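Local coordinates for protein 5,10-methylenetetrahydromethanopterin reductase (Methanopyrus kandleri, PDB 1EZW) that catalyses the reversible, coenzyme F420-dependent reduction of methylenetetrahydromethanopterin to methyltetrahydromethanopterin in the pathway of methanogenesis from carbon dioxide, at residues E3-I8 and F31-I36; D14-I19 and M46-L51; I19-K24 and D331-I336; K24-N29 and S57-G62. All coordinates share one frame; numbering follows the deposited sequence.

Interaction 1. Residues E3-I8 and F31-I36; sequences EVSFGI and FEYAWI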
loop_
_atom_site.group_PDB
_atom_site.type_symbol
_atom_site.label_atom_id
_atom_site.label_comp_id
_atom_site.label_asym_id
_atom_site.label_seq_id
_atom_site.Cartn_x
_atom_site.Cartn_y
_atom_site.Cartn_z
ATOM N N GLU A 3 -19.922 11.928 21.650
ATOM C CA GLU A 3 -18.904 12.993 21.729
ATOM C C GLU A 3 -18.784 13.753 20.404
ATOM O O GLU A 3 -19.123 13.226 19.338
ATOM C CB GLU A 3 -17.526 12.415 22.061
ATOM C CG GLU A 3 -17.428 11.689 23.388
ATOM C CD GLU A 3 -17.795 12.571 24.556
ATOM O OE1 GLU A 3 -17.236 13.694 24.654
ATOM O OE2 GLU A 3 -18.633 12.138 25.389
ATOM N N VAL A 4 -18.281 14.983 20.468
ATOM C CA VAL A 4 -18.124 15.787 19.253
ATOM C C VAL A 4 -16.931 15.292 18.420
ATOM O O VAL A 4 -15.856 14.996 18.975
ATOM C CB VAL A 4 -17.932 17.253 19.603
ATOM C CG1 VAL A 4 -17.778 18.068 18.327
ATOM C CG2 VAL A 4 -19.193 17.764 20.360
ATOM N N SER A 5 -17.142 15.172 17.106
ATOM C CA SER A 5 -16.075 14.690 16.202
ATOM C C SER A 5 -16.174 15.394 14.862
ATOM O O SER A 5 -17.185 16.007 14.532
ATOM C CB SER A 5 -16.193 13.178 15.945
ATOM O OG SER A 5 -17.376 12.872 15.222
ATOM N N PHE A 6 -15.109 15.264 14.062
ATOM C CA PHE A 6 -15.086 15.856 12.732
ATOM C C PHE A 6 -14.890 14.754 11.683
ATOM O O PHE A 6 -14.086 13.842 11.878
ATOM C CB PHE A 6 -13.950 16.865 12.622
ATOM C CG PHE A 6 -14.230 18.139 13.376
ATOM C CD1 PHE A 6 -14.104 18.164 14.759
ATOM C CD2 PHE A 6 -14.732 19.237 12.711
ATOM C CE1 PHE A 6 -14.500 19.291 15.484
ATOM C CE2 PHE A 6 -15.142 20.392 13.433
ATOM C CZ PHE A 6 -15.020 20.396 14.804
ATOM N N GLY A 7 -15.652 14.843 10.619
ATOM C CA GLY A 7 -15.531 13.874 9.529
ATOM C C GLY A 7 -15.234 14.642 8.253
ATOM O O GLY A 7 -15.347 15.882 8.193
ATOM N N ILE A 8 -14.850 13.913 7.211
ATOM C CA ILE A 8 -14.591 14.524 5.924
ATOM C C ILE A 8 -15.301 13.655 4.906
ATOM O O ILE A 8 -15.302 12.426 5.033
ATOM C CB ILE A 8 -13.065 14.620 5.627
ATOM C CG1 ILE A 8 -12.890 15.351 4.297
ATOM C CG2 ILE A 8 -12.405 13.239 5.633
ATOM C CD1 ILE A 8 -11.491 15.783 4.064
ATOM N N PHE A 31 -9.225 14.574 12.216
ATOM C CA PHE A 31 -10.548 14.095 11.775
ATOM C C PHE A 31 -10.661 12.610 12.158
ATOM O O PHE A 31 -9.691 11.847 12.042
ATOM C CB PHE A 31 -10.720 14.229 10.243
ATOM C CG PHE A 31 -10.920 15.636 9.775
ATOM C CD1 PHE A 31 -9.878 16.591 9.855
ATOM C CD2 PHE A 31 -12.149 16.004 9.214
ATOM C CE1 PHE A 31 -10.103 17.895 9.351
ATOM C CE2 PHE A 31 -12.370 17.301 8.720
ATOM C CZ PHE A 31 -11.345 18.236 8.786
ATOM N N GLU A 32 -11.847 12.177 12.598
ATOM C CA GLU A 32 -12.034 10.793 13.017
ATOM C C GLU A 32 -12.866 9.942 12.057
ATOM O O GLU A 32 -12.937 8.717 12.207
ATOM C CB GLU A 32 -12.626 10.754 14.425
ATOM C CG GLU A 32 -11.623 11.251 15.479
ATOM C CD GLU A 32 -12.226 11.322 16.875
ATOM O OE1 GLU A 32 -12.466 10.267 17.486
ATOM O OE2 GLU A 32 -12.472 12.445 17.349
ATOM N N TYR A 33 -13.510 10.584 11.097
ATOM C CA TYR A 33 -14.286 9.841 10.097
ATOM C C TYR A 33 -14.011 10.296 8.698
ATOM O O TYR A 33 -13.899 11.489 8.459
ATOM C CB TYR A 33 -15.801 10.045 10.299
ATOM C CG TYR A 33 -16.289 9.539 11.623
ATOM C CD1 TYR A 33 -16.150 10.307 12.789
ATOM C CD2 TYR A 33 -16.875 8.282 11.724
ATOM C CE1 TYR A 33 -16.592 9.825 14.025
ATOM C CE2 TYR A 33 -17.323 7.784 12.941
ATOM C CZ TYR A 33 -17.174 8.575 14.095
ATOM O OH TYR A 33 -17.563 8.058 15.311
ATOM N N ALA A 34 -13.972 9.348 7.744
ATOM C CA ALA A 34 -13.811 9.729 6.328
ATOM C C ALA A 34 -14.883 8.925 5.568
ATOM O O ALA A 34 -14.935 7.672 5.662
ATOM C CB ALA A 34 -12.374 9.358 5.799
ATOM N N TRP A 35 -15.703 9.662 4.839
ATOM C CA TRP A 35 -16.820 9.111 4.089
ATOM C C TRP A 35 -16.604 9.297 2.612
ATOM O O TRP A 35 -16.300 10.392 2.158
ATOM C CB TRP A 35 -18.116 9.843 4.463
ATOM C CG TRP A 35 -18.470 9.780 5.934
ATOM C CD1 TRP A 35 -18.254 10.749 6.903
ATOM C CD2 TRP A 35 -19.161 8.712 6.589
ATOM N NE1 TRP A 35 -18.782 10.339 8.100
ATOM C CE2 TRP A 35 -19.345 9.092 7.940
ATOM C CE3 TRP A 35 -19.649 7.464 6.163
ATOM C CZ2 TRP A 35 -20.004 8.267 8.882
ATOM C CZ3 TRP A 35 -20.310 6.642 7.106
ATOM C CH2 TRP A 35 -20.475 7.055 8.449
ATOM N N ILE A 36 -16.800 8.224 1.851
ATOM C CA ILE A 36 -16.608 8.307 0.401
ATOM C C ILE A 36 -17.933 7.949 -0.257
ATOM O O ILE A 36 -18.498 6.885 0.003
ATOM C CB ILE A 36 -15.489 7.343 -0.087
ATOM C CG1 ILE A 36 -14.124 7.884 0.379
ATOM C CG2 ILE A 36 -15.491 7.286 -1.631
ATOM C CD1 ILE A 36 -13.816 9.257 -0.283
HETATM O O HOH W 1 -14.564 12.306 19.275
HETATM O O HOH W 2 -12.553 14.574 15.222
#
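The F31 ring lies against F6 CB and the backbone of G7. F6 CB sits over one face, 3.9 Å from F31 CD2, while the carbonyl of G7 comes in at the ring edge, its O 3.3 Å from F31 CE2. With CG beside its own backbone N (chi1 -74°), the F31 ring is laid along the strand, and its CD2 side also reaches I8, whose CB approaches obliquely. The residues after it pair tightly with the strand. I8 N donates to Y33 O at 2.9 Å, and W35 N answers with a nearly straight bond to I8 O (2.8 Å, 170° at the hydrogen). F6 O accepts from E32 N at 2.9 Å and only weakly from Y33 N. This is the parallel pairing of the beta-alpha-beta crossover that opens the TIM barrel, with helix 16-28 as its connection. I8 and A34 share the side facing that helix, where I8 CG2 lies 3.9 Å from A34 CB. W35 turns to the other side, its ring edge-to-face with Y174 and Y229 and its NE1 bonded to Q321. Cutting F31 back to an alanine is likely to open a gap between the strand and the helices 16-28 and 332-342 that the ring also touches, leaving F6 CB without its aromatic cover. Also packed in, S5 OG approaches the Y33 ring obliquely, 3.4 Å from CE1. The E32 side is the solvent side: E32 OE2 accepts from waters that also bond V4 O and F6 N, bridges that hold for one of its two conformers and are less certain.

Interaction 2. Residues D14-I19 and M46-L51; sequences DKPTKI and MGVLTL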
loop_
_atom_site.group_PDB
_atom_site.type_symbol
_atom_site.label_atom_id
_atom_site.label_comp_id
_atom_site.label_asym_id
_atom_site.label_seq_id
_atom_site.Cartn_x
_atom_site.Cartn_y
_atom_site.Cartn_z
ATOM N N ASP A 14 -11.952 12.560 -8.343
ATOM C CA ASP A 14 -10.544 12.938 -8.554
ATOM C C ASP A 14 -9.706 11.673 -8.521
ATOM O O ASP A 14 -10.217 10.578 -8.253
ATOM C CB ASP A 14 -10.090 13.849 -7.419
ATOM C CG ASP A 14 -8.965 14.825 -7.835
ATOM O OD1 ASP A 14 -8.224 14.585 -8.811
ATOM O OD2 ASP A 14 -8.812 15.847 -7.129
ATOM N N LYS A 15 -8.420 11.841 -8.784
ATOM C CA LYS A 15 -7.507 10.685 -8.758
ATOM C C LYS A 15 -7.570 9.929 -7.417
ATOM O O LYS A 15 -7.483 10.505 -6.336
ATOM C CB LYS A 15 -6.076 11.169 -8.971
ATOM C CG LYS A 15 -5.927 11.821 -10.360
ATOM C CD LYS A 15 -4.603 12.434 -10.624
ATOM C CE LYS A 15 -4.605 13.152 -12.001
ATOM N NZ LYS A 15 -5.317 14.502 -12.108
ATOM N N PRO A 16 -7.715 8.596 -7.466
ATOM C CA PRO A 16 -7.777 7.849 -6.207
ATOM C C PRO A 16 -6.663 8.130 -5.209
ATOM O O PRO A 16 -6.890 8.143 -3.988
ATOM C CB PRO A 16 -7.809 6.390 -6.660
ATOM C CG PRO A 16 -8.681 6.477 -7.906
ATOM C CD PRO A 16 -8.063 7.724 -8.621
ATOM N N THR A 17 -5.436 8.305 -5.708
ATOM C CA THR A 17 -4.308 8.616 -4.844
ATOM C C THR A 17 -4.452 10.015 -4.217
ATOM O O THR A 17 -3.922 10.254 -3.132
ATOM C CB THR A 17 -2.984 8.523 -5.626
ATOM O OG1 THR A 17 -3.102 9.259 -6.856
ATOM C CG2 THR A 17 -2.687 7.096 -5.943
ATOM N N LYS A 18 -5.124 10.952 -4.885
ATOM C CA LYS A 18 -5.313 12.284 -4.286
ATOM C C LYS A 18 -6.353 12.166 -3.170
ATOM O O LYS A 18 -6.177 12.715 -2.066
ATOM C CB LYS A 18 -5.786 13.275 -5.346
ATOM C CG LYS A 18 -6.299 14.625 -4.793
ATOM C CD LYS A 18 -5.254 15.361 -3.988
ATOM C CE LYS A 18 -4.131 15.890 -4.850
ATOM N NZ LYS A 18 -4.655 16.867 -5.803
ATOM N N ILE A 19 -7.411 11.407 -3.452
ATOM C CA ILE A 19 -8.461 11.217 -2.456
ATOM C C ILE A 19 -7.822 10.534 -1.232
ATOM O O ILE A 19 -8.020 10.979 -0.082
ATOM C CB ILE A 19 -9.625 10.344 -2.998
ATOM C CG1 ILE A 19 -10.340 11.010 -4.198
ATOM C CG2 ILE A 19 -10.642 10.090 -1.839
ATOM C CD1 ILE A 19 -10.910 12.422 -3.909
ATOM N N MET A 46 -15.182 0.927 -2.894
ATOM C CA MET A 46 -14.337 -0.145 -2.397
ATOM C C MET A 46 -12.895 0.053 -2.856
ATOM O O MET A 46 -11.966 -0.149 -2.071
ATOM C CB MET A 46 -14.838 -1.527 -2.868
ATOM C CG MET A 46 -15.749 -2.218 -1.880
ATOM S SD MET A 46 -15.049 -2.285 -0.211
ATOM C CE MET A 46 -13.759 -3.592 -0.159
ATOM N N GLY A 47 -12.688 0.462 -4.095
ATOM C CA GLY A 47 -11.306 0.662 -4.539
ATOM C C GLY A 47 -10.648 1.836 -3.829
ATOM O O GLY A 47 -9.524 1.717 -3.320
ATOM N N VAL A 48 -11.353 2.975 -3.795
ATOM C CA VAL A 48 -10.835 4.176 -3.170
ATOM C C VAL A 48 -10.649 3.971 -1.655
ATOM O O VAL A 48 -9.624 4.375 -1.100
ATOM C CB VAL A 48 -11.792 5.367 -3.445
ATOM C CG1 VAL A 48 -11.330 6.626 -2.672
ATOM C CG2 VAL A 48 -11.816 5.645 -4.944
ATOM N N LEU A 49 -11.629 3.376 -0.969
ATOM C CA LEU A 49 -11.435 3.182 0.480
ATOM C C LEU A 49 -10.385 2.134 0.833
ATOM O O LEU A 49 -9.740 2.251 1.868
ATOM C CB LEU A 49 -12.775 2.855 1.147
ATOM C CG LEU A 49 -13.752 4.039 1.225
ATOM C CD1 LEU A 49 -15.129 3.456 1.626
ATOM C CD2 LEU A 49 -13.286 5.077 2.214
ATOM N N THR A 50 -10.191 1.125 -0.012
ATOM C CA THR A 50 -9.146 0.153 0.258
ATOM C C THR A 50 -7.791 0.854 0.098
ATOM O O THR A 50 -6.890 0.685 0.919
ATOM C CB THR A 50 -9.258 -1.062 -0.688
ATOM O OG1 THR A 50 -10.496 -1.735 -0.424
ATOM C CG2 THR A 50 -8.127 -2.062 -0.370
ATOM N N LEU A 51 -7.665 1.683 -0.929
ATOM C CA LEU A 51 -6.402 2.419 -1.111
ATOM C C LEU A 51 -6.229 3.382 0.089
ATOM O O LEU A 51 -5.153 3.498 0.664
ATOM C CB LEU A 51 -6.462 3.231 -2.390
ATOM C CG LEU A 51 -5.218 4.054 -2.740
ATOM C CD1 LEU A 51 -3.989 3.119 -2.938
ATOM C CD2 LEU A 51 -5.530 4.839 -3.990
#
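M46 O accepts two hydrogen bonds from T50, from T50 N and, at 2.7 Å, from T50 OG1, which arrive from opposite faces of the carbonyl plane; both tighten the helical turn that carries V48 and L51 to P16 and I19. Across the contact the side chains that meet are apolar. The L51 side chain stands with CG trans to its backbone N (chi1 -180°), which sends CD2 over the first turn of helix 16-28. There the methyl lies 3.8 Å from P16 CB and rests against the backbone carbonyl, 3.6 Å from P16 O, with T17 CG2 a little farther off. V48 works the neighbouring side: its CG1 comes within 3.6 Å of I19 CG2, the two side chains crossing obliquely, and its CG2 lies more loosely by the proline ring, 4.4 Å from P16 CG. Two outer helices of the TIM barrel, 16-28 and 45-54, are thereby joined near the N-terminal end of the first. W85 of a second subunit packs on P16 and T17. The pair of helices thus probably depends here on close fit of its apolar side chains, while the polar bond of T17 OG1 goes to H21 ND1 of a third subunit.

Interaction 3. Residues I19-K24 and D331-I336; sequences IAHLIK and DKEKAI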
loop_
_atom_site.group_PDB
_atom_site.type_symbol
_atom_site.label_atom_id
_atom_site.label_comp_id
_atom_site.label_asym_id
_atom_site.label_seq_id
_atom_site.Cartn_x
_atom_site.Cartn_y
_atom_site.Cartn_z
ATOM N N ILE A 19 -7.411 11.407 -3.452
ATOM C CA ILE A 19 -8.461 11.217 -2.456
ATOM C C ILE A 19 -7.822 10.534 -1.232
ATOM O O ILE A 19 -8.020 10.979 -0.082
ATOM C CB ILE A 19 -9.625 10.344 -2.998
ATOM C CG1 ILE A 19 -10.340 11.010 -4.198
ATOM C CG2 ILE A 19 -10.642 10.090 -1.839
ATOM C CD1 ILE A 19 -10.910 12.422 -3.909
ATOM N N ALA A 20 -7.025 9.475 -1.440
ATOM C CA ALA A 20 -6.347 8.814 -0.311
ATOM C C ALA A 20 -5.432 9.775 0.447
ATOM O O ALA A 20 -5.413 9.787 1.673
ATOM C CB ALA A 20 -5.539 7.594 -0.833
ATOM N N HIS A 21 -4.626 10.565 -0.284
ATOM C CA HIS A 21 -3.753 11.554 0.343
ATOM C C HIS A 21 -4.560 12.547 1.219
ATOM O O HIS A 21 -4.121 12.851 2.349
ATOM C CB HIS A 21 -3.029 12.345 -0.777
ATOM C CG HIS A 21 -2.335 13.593 -0.296
ATOM N ND1 HIS A 21 -1.252 13.578 0.563
ATOM C CD2 HIS A 21 -2.617 14.898 -0.516
ATOM C CE1 HIS A 21 -0.906 14.814 0.847
ATOM N NE2 HIS A 21 -1.714 15.638 0.211
ATOM N N LEU A 22 -5.705 13.030 0.714
ATOM C CA LEU A 22 -6.483 14.011 1.496
ATOM C C LEU A 22 -7.043 13.375 2.750
ATOM O O LEU A 22 -7.103 14.006 3.825
ATOM C CB LEU A 22 -7.597 14.646 0.658
ATOM C CG LEU A 22 -7.038 15.581 -0.435
ATOM C CD1 LEU A 22 -8.234 16.036 -1.288
ATOM C CD2 LEU A 22 -6.271 16.799 0.149
ATOM N N ILE A 23 -7.379 12.097 2.650
ATOM C CA ILE A 23 -7.870 11.416 3.860
ATOM C C ILE A 23 -6.736 11.282 4.887
ATOM O O ILE A 23 -6.966 11.453 6.096
ATOM C CB ILE A 23 -8.469 10.050 3.500
ATOM C CG1 ILE A 23 -9.763 10.278 2.695
ATOM C CG2 ILE A 23 -8.815 9.258 4.788
ATOM C CD1 ILE A 23 -10.447 8.978 2.164
ATOM N N LYS A 24 -5.508 10.992 4.425
ATOM C CA LYS A 24 -4.382 10.957 5.364
ATOM C C LYS A 24 -4.177 12.361 5.993
ATOM O O LYS A 24 -3.949 12.448 7.198
ATOM C CB LYS A 24 -3.103 10.476 4.634
ATOM C CG LYS A 24 -1.796 10.559 5.458
ATOM C CD LYS A 24 -1.893 9.678 6.696
ATOM C CE LYS A 24 -0.493 9.304 7.270
ATOM N NZ LYS A 24 0.214 10.414 7.876
ATOM N N ASP A 331 -8.548 25.630 -1.383
ATOM C CA ASP A 331 -7.443 24.649 -1.528
ATOM C C ASP A 331 -7.850 23.590 -0.495
ATOM O O ASP A 331 -7.799 23.881 0.705
ATOM C CB ASP A 331 -6.115 25.311 -1.126
ATOM C CG ASP A 331 -4.908 24.359 -1.171
ATOM O OD1 ASP A 331 -3.825 24.792 -1.653
ATOM O OD2 ASP A 331 -4.991 23.211 -0.700
ATOM N N LYS A 332 -8.269 22.411 -0.957
ATOM C CA LYS A 332 -8.744 21.349 -0.033
ATOM C C LYS A 332 -7.745 20.970 1.038
ATOM O O LYS A 332 -8.104 20.842 2.212
ATOM C CB LYS A 332 -9.188 20.064 -0.787
ATOM C CG LYS A 332 -10.474 20.220 -1.650
ATOM C CD LYS A 332 -10.974 18.862 -2.158
ATOM C CE LYS A 332 -12.453 18.887 -2.553
ATOM N NZ LYS A 332 -12.766 19.899 -3.599
ATOM N N GLU A 333 -6.488 20.730 0.651
ATOM C CA GLU A 333 -5.497 20.356 1.651
ATOM C C GLU A 333 -5.236 21.463 2.681
ATOM O O GLU A 333 -5.193 21.200 3.892
ATOM C CB GLU A 333 -4.193 19.910 0.952
ATOM C CG GLU A 333 -3.043 19.665 1.900
ATOM C CD GLU A 333 -1.893 18.961 1.197
ATOM O OE1 GLU A 333 -0.761 19.044 1.709
ATOM O OE2 GLU A 333 -2.155 18.350 0.136
ATOM N N LYS A 334 -5.063 22.709 2.230
ATOM C CA LYS A 334 -4.825 23.806 3.181
ATOM C C LYS A 334 -6.060 23.992 4.059
ATOM O O LYS A 334 -5.931 24.339 5.232
ATOM C CB LYS A 334 -4.565 25.130 2.447
ATOM C CG LYS A 334 -3.282 25.215 1.653
ATOM C CD LYS A 334 -3.440 26.390 0.640
ATOM C CE LYS A 334 -4.073 27.641 1.304
ATOM N NZ LYS A 334 -4.615 28.623 0.301
ATOM N N ALA A 335 -7.232 23.741 3.496
ATOM C CA ALA A 335 -8.501 23.879 4.244
ATOM C C ALA A 335 -8.581 22.839 5.363
ATOM O O ALA A 335 -8.938 23.119 6.511
ATOM C CB ALA A 335 -9.693 23.754 3.280
ATOM N N ILE A 336 -8.232 21.604 5.038
ATOM C CA ILE A 336 -8.242 20.577 6.052
ATOM C C ILE A 336 -7.292 20.928 7.194
ATOM O O ILE A 336 -7.598 20.717 8.361
ATOM C CB ILE A 336 -7.835 19.197 5.413
ATOM C CG1 ILE A 336 -8.944 18.763 4.447
ATOM C CG2 ILE A 336 -7.564 18.140 6.516
ATOM C CD1 ILE A 336 -8.543 17.599 3.491
#
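L22 and H21 of helix 16-28 meet K332, E333 and I336 where the first and last helices of the TIM barrel lie side by side on its outside. The helix segments run nearly parallel, 15° apart, with their axes 10.3 Å from each other at closest approach. The apolar part centres on L22, which reaches between the helices with both methyls. Its CD2 lies 3.8 Å from E333 CB and 4.1 Å from I336 CD1, while CD1 meets the aliphatic chain of K332 at about a right angle, 4.0 Å from K332 CD. I336 continues inward to I8 and F31, tying the pair of helices to the barrel strands.

The polar part is one strong hydrogen bond between the buried H21 and the partly exposed E333. H21 has CG trans to its backbone N (chi1 167°), turning the ring edge to the neighbouring helix; NE2 donates to E333 OE2 at 2.7 Å. The oxygen lies in the imidazole plane, yet the histidine nitrogen stands above the carboxylate plane. The other nitrogen, H21 ND1, is bonded to T17 OG1 of a neighbouring subunit, whose K15 forms a salt bridge with E333 OE1, so ring and carboxylate are both fixed across the subunit boundary. A leucine at H21 would probably leave E333 OE2 without its histidine partner and T17 of the neighbouring subunit without its hydrogen-bond mate.

Within the second segment, the N-cap residue D331 closes the start of helix 332-342: its OD2 accepts from K334 N at 3.0 Å, with the N-H aimed almost straight at the oxygen (175°).

Interaction 4. Residues K24-N29 and S57-G62; sequences KVAEDN and SKIKLG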
loop_
_atom_site.group_PDB
_atom_site.type_symbol
_atom_site.label_atom_id
_atom_site.label_comp_id
_atom_site.label_asym_id
_atom_site.label_seq_id
_atom_site.Cartn_x
_atom_site.Cartn_y
_atom_site.Cartn_z
ATOM N N LYS A 24 -5.508 10.992 4.425
ATOM C CA LYS A 24 -4.382 10.957 5.364
ATOM C C LYS A 24 -4.177 12.361 5.993
ATOM O O LYS A 24 -3.949 12.448 7.198
ATOM C CB LYS A 24 -3.103 10.476 4.634
ATOM C CG LYS A 24 -1.796 10.559 5.458
ATOM C CD LYS A 24 -1.893 9.678 6.696
ATOM C CE LYS A 24 -0.493 9.304 7.270
ATOM N NZ LYS A 24 0.214 10.414 7.876
ATOM N N VAL A 25 -4.261 13.435 5.207
ATOM C CA VAL A 25 -4.121 14.791 5.765
ATOM C C VAL A 25 -5.200 15.024 6.812
ATOM O O VAL A 25 -4.892 15.492 7.923
ATOM C CB VAL A 25 -4.130 15.874 4.695
ATOM C CG1 VAL A 25 -4.000 17.288 5.354
ATOM C CG2 VAL A 25 -2.907 15.640 3.752
ATOM N N ALA A 26 -6.421 14.614 6.510
ATOM C CA ALA A 26 -7.503 14.745 7.525
ATOM C C ALA A 26 -7.180 13.963 8.801
ATOM O O ALA A 26 -7.331 14.478 9.943
ATOM C CB ALA A 26 -8.852 14.281 6.941
ATOM N N GLU A 27 -6.737 12.709 8.672
ATOM C CA GLU A 27 -6.370 11.930 9.852
ATOM C C GLU A 27 -5.279 12.659 10.651
ATOM O O GLU A 27 -5.345 12.743 11.881
ATOM C CB GLU A 27 -5.803 10.567 9.450
ATOM C CG GLU A 27 -5.319 9.736 10.627
ATOM C CD GLU A 27 -4.842 8.366 10.155
ATOM O OE1 GLU A 27 -3.622 8.094 10.188
ATOM O OE2 GLU A 27 -5.722 7.602 9.720
ATOM N N ASP A 28 -4.261 13.160 9.951
ATOM C CA ASP A 28 -3.142 13.814 10.622
ATOM C C ASP A 28 -3.608 15.066 11.372
ATOM O O ASP A 28 -2.974 15.470 12.371
ATOM C CB ASP A 28 -2.075 14.257 9.612
ATOM C CG ASP A 28 -1.277 13.098 9.027
ATOM O OD1 ASP A 28 -1.373 11.953 9.484
ATOM O OD2 ASP A 28 -0.535 13.378 8.076
ATOM N N ASN A 29 -4.712 15.614 10.918
ATOM C CA ASN A 29 -5.291 16.821 11.512
ATOM C C ASN A 29 -6.420 16.609 12.508
ATOM O O ASN A 29 -7.110 17.577 12.885
ATOM C CB ASN A 29 -5.705 17.767 10.399
ATOM C CG ASN A 29 -4.502 18.524 9.856
ATOM O OD1 ASN A 29 -4.159 19.598 10.365
ATOM N ND2 ASN A 29 -3.786 17.934 8.863
ATOM N N SER A 57 -4.034 5.021 9.176
ATOM C CA SER A 57 -4.020 4.082 10.303
ATOM C C SER A 57 -5.010 4.269 11.425
ATOM O O SER A 57 -5.139 3.397 12.288
ATOM C CB SER A 57 -2.620 4.033 10.918
ATOM O OG SER A 57 -1.786 3.321 9.984
ATOM N N LYS A 58 -5.657 5.421 11.479
ATOM C CA LYS A 58 -6.557 5.723 12.610
ATOM C C LYS A 58 -7.952 6.162 12.220
ATOM O O LYS A 58 -8.948 5.867 12.917
ATOM C CB LYS A 58 -5.948 6.889 13.436
ATOM C CG LYS A 58 -4.500 6.743 13.901
ATOM C CD LYS A 58 -4.059 8.094 14.597
ATOM C CE LYS A 58 -2.625 8.058 15.158
ATOM N NZ LYS A 58 -2.114 9.341 15.763
ATOM N N ILE A 59 -8.053 6.904 11.122
ATOM C CA ILE A 59 -9.358 7.435 10.762
ATOM C C ILE A 59 -10.340 6.321 10.369
ATOM O O ILE A 59 -9.943 5.329 9.747
ATOM C CB ILE A 59 -9.196 8.488 9.633
ATOM C CG1 ILE A 59 -10.454 9.333 9.502
ATOM C CG2 ILE A 59 -8.851 7.798 8.317
ATOM C CD1 ILE A 59 -10.190 10.583 8.592
ATOM N N LYS A 60 -11.606 6.477 10.765
ATOM C CA LYS A 60 -12.622 5.488 10.366
ATOM C C LYS A 60 -12.982 5.782 8.920
ATOM O O LYS A 60 -12.984 6.940 8.469
ATOM C CB LYS A 60 -13.805 5.537 11.321
ATOM C CG LYS A 60 -13.344 5.083 12.716
ATOM C CD LYS A 60 -14.449 5.156 13.798
ATOM C CE LYS A 60 -14.327 6.389 14.649
ATOM N NZ LYS A 60 -15.148 6.189 15.910
ATOM N N LEU A 61 -13.248 4.692 8.183
ATOM C CA LEU A 61 -13.463 4.676 6.714
ATOM C C LEU A 61 -14.725 3.967 6.254
ATOM O O LEU A 61 -14.966 2.852 6.689
ATOM C CB LEU A 61 -12.297 3.875 6.025
ATOM C CG LEU A 61 -11.004 4.267 5.296
ATOM C CD1 LEU A 61 -10.679 5.731 5.463
ATOM C CD2 LEU A 61 -9.849 3.378 5.808
ATOM N N GLY A 62 -15.528 4.578 5.394
ATOM C CA GLY A 62 -16.630 3.783 4.858
ATOM C C GLY A 62 -17.401 4.522 3.825
ATOM O O GLY A 62 -17.215 5.745 3.581
#
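This is a buried contact of carboxylate with backbone amides, in which E27, near the C-terminal end of helix 16-28 of the TIM barrel, grips the loop S57-I59 that leads into strand 60-63. One oxygen does most of the work. E27 OE2 accepts from three successive amides: I59 N at 2.8 Å, nearly straight (172°), K58 N also at 2.8 Å, and S57 N at 3.1 Å. The last of these uses the syn lone pair, whereas the N-H groups of K58 and I59 come from above the carboxylate plane. E27 OE1 adds a weak bond from S57 N. The glutamate reaches the loop because its chain is stretched out, with CG trans to the backbone N (chi1 176°) and CD trans beyond it.

Carbon atoms close round this grip. I59 CG2 lies 3.4 Å from E27 OE2, and K58 CB is 3.8 Å from E27 CD, the two side chains crossing at about a right angle. I59 CD1 meets A26 CB more distantly, at 4.3 Å. Farther round the helix, K24 NZ forms a salt bridge with D28 OD1, and it also bonds W85 O of another subunit.

S57, together with T56, belongs to the magnesium site, and the R90 side chain bonds I59 O. Three amides converging on one oxygen would probably stabilise the carboxylate in its charged form despite its burial, and, by holding the backbone at S57, E27 probably helps to position the magnesium site from the second shell.

Interactions 2, 3 and 4 all use helix 16-28, at its start, middle and end, while interaction 1 pairs the two strands this helix connects. Interaction 1 is nearest the centre of the chain and depends on backbone bonding with aromatic and aliphatic cover, and its E32 end faces water. Interaction 2 joins apolar side chains, interaction 3 adds a histidine-carboxylate bond, and interaction 4 is governed by a carboxylate among amides. I336 of interaction 3 packs on both I8 and A26, linking it to interactions 1 and 4; I19 is shared by interactions 2 and 3. The helix contacts, farther from the centre, also border other subunits, where charged and polar groups take part.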